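Local coordinates for A223 penton protein C-terminal domain-containing protein (Sulfolobus turreted icosahedral virus, PDB 4IL7), which probably serves as a penton protein of the viral capsid, this chain being its C-terminal domain with a partial jelly-roll fold, at residues A[115-120]-A[139-144]. The protein carries 1 engineered substitution. Numbering follows the deposited sequence.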
# COMPACT_ATOMS: atom_id res chain seq x y z
N THR A 115 7.14 0.27 -0.12
CA THR A 115 8.08 -0.54 -0.85
C THR A 115 7.49 -1.85 -1.21
O THR A 115 6.87 -2.52 -0.35
CB THR A 115 9.34 -0.79 -0.03
OG1 THR A 115 9.91 0.46 0.35
CG2 THR A 115 10.40 -1.59 -0.79
N LEU A 116 7.59 -2.25 -2.46
CA LEU A 116 7.11 -3.50 -3.01
C LEU A 116 8.23 -4.32 -3.56
O LEU A 116 9.19 -3.73 -4.14
CB LEU A 116 6.12 -3.28 -4.14
CG LEU A 116 4.91 -2.39 -3.87
CD1 LEU A 116 3.98 -2.29 -5.06
CD2 LEU A 116 4.11 -2.84 -2.67
N THR A 117 8.18 -5.62 -3.51
CA THR A 117 9.16 -6.49 -4.12
C THR A 117 8.49 -7.53 -4.96
O THR A 117 7.49 -8.11 -4.53
CB THR A 117 10.09 -7.07 -3.07
OG1 THR A 117 9.42 -8.09 -2.29
CG2 THR A 117 10.68 -6.10 -2.19
N ILE A 118 9.00 -7.81 -6.14
CA ILE A 118 8.48 -8.86 -6.99
C ILE A 118 9.70 -9.54 -7.56
O ILE A 118 10.55 -8.91 -8.24
CB ILE A 118 7.51 -8.33 -8.08
CG1 ILE A 118 7.05 -9.44 -9.02
CG2 ILE A 118 8.06 -7.18 -8.91
CD1 ILE A 118 6.23 -10.54 -8.36
N GLY A 119 9.90 -10.81 -7.30
CA GLY A 119 11.06 -11.51 -7.80
C GLY A 119 12.33 -10.82 -7.31
O GLY A 119 12.52 -10.60 -6.14
N SER A 120 13.17 -10.42 -8.25
CA SER A 120 14.43 -9.77 -7.99
C SER A 120 14.36 -8.23 -8.08
O SER A 120 15.38 -7.58 -8.00
CB SER A 120 15.48 -10.36 -8.92
OG SER A 120 15.06 -10.30 -10.28
N GLY A 139 1.85 -12.29 -6.39
CA GLY A 139 2.98 -12.66 -5.55
C GLY A 139 3.88 -11.49 -5.17
O GLY A 139 4.80 -11.66 -4.38
N THR A 140 3.57 -10.28 -5.67
CA THR A 140 4.28 -9.08 -5.22
C THR A 140 4.15 -8.96 -3.71
O THR A 140 3.06 -9.24 -3.16
CB THR A 140 3.72 -7.83 -5.94
OG1 THR A 140 3.95 -7.97 -7.34
CG2 THR A 140 4.39 -6.55 -5.47
N GLN A 141 5.19 -8.60 -3.00
CA GLN A 141 5.17 -8.40 -1.57
C GLN A 141 5.16 -6.95 -1.23
O GLN A 141 5.86 -6.14 -1.81
CB GLN A 141 6.41 -9.01 -1.00
CG GLN A 141 6.50 -10.53 -1.22
CD GLN A 141 5.58 -11.29 -0.38
OE1 GLN A 141 4.70 -11.96 -0.89
NE2 GLN A 141 5.78 -11.22 0.93
N ILE A 142 4.37 -6.58 -0.23
CA ILE A 142 4.44 -5.26 0.42
C ILE A 142 5.39 -5.41 1.56
O ILE A 142 5.09 -6.08 2.59
CB ILE A 142 3.06 -4.83 0.95
CG1 ILE A 142 2.05 -4.80 -0.17
CG2 ILE A 142 3.19 -3.47 1.64
CD1 ILE A 142 0.63 -4.49 0.30
N THR A 143 6.62 -4.91 1.44
CA THR A 143 7.61 -5.11 2.49
C THR A 143 7.69 -4.00 3.53
O THR A 143 8.13 -4.22 4.63
CB THR A 143 9.00 -5.35 1.87
OG1 THR A 143 9.30 -4.16 1.12
CG2 THR A 143 8.87 -6.50 0.87
N ASN A 144 7.33 -2.78 3.18
CA ASN A 144 7.42 -1.67 4.15
C ASN A 144 6.43 -0.58 3.73
O ASN A 144 6.21 -0.38 2.54
CB ASN A 144 8.82 -1.02 4.24
CG ASN A 144 8.89 0.19 5.21
OD1 ASN A 144 8.65 1.37 4.79
ND2 ASN A 144 9.16 -0.06 6.47
O HOH W 1 7.79 -11.86 -5.39
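Thr115 meets two residues, Thr143 and Asn144, and the extra residue makes a classic bulge in an otherwise regular antiparallel ladder. Its N donates almost straight to Asn144 O (2.9 Å, 169°), while its O takes the N-H of Thr143 from outside the carbonyl plane, in a more bent bond of 146°. Two residues further along, Thr117 and Gln141 form an undistorted hydrogen-bonded pair: Gln141 N reaches Thr117 O at 2.8 Å and Thr117 N returns to Gln141 O, both donors in the carbonyl plane. The carbonyl of Gln141 also receives a CA-H contact from Leu116, so N-H and CA-H converge on one oxygen.

The bulge leaves Thr143 beside Thr115 and Thr117, and in one of its two conformers its methyl CG2 touches Thr117 CG2. Gln141 CB lies against Thr117 OG1 (3.4 Å), and Gln141 OE1 is hydrogen-bonded to Thr92 OG1 of the strand on the other flank of 141-147.

The buried face is best followed along Leu116. Its CB rests on the methyl of Thr140, 3.9 Å from Thr140 CG2, and also lies near Gln141 O. CG stands beside the backbone N, opposite the carbonyl carbon (chi1 -53°), and from there the branch CD2 extends alongside Ile142, 3.8 Å from Ile142 CG1; the two side chains lie side by side and point the same way. Ile134 and Val136 of the facing sheet pack on Leu116. Beyond the ladder, a water links Gly119 N to Gly139 O. A bulged pair of central strands, 110-118 and 141-147, within one of two facing four-stranded antiparallel sheets fits the partial jelly roll of this capsid domain.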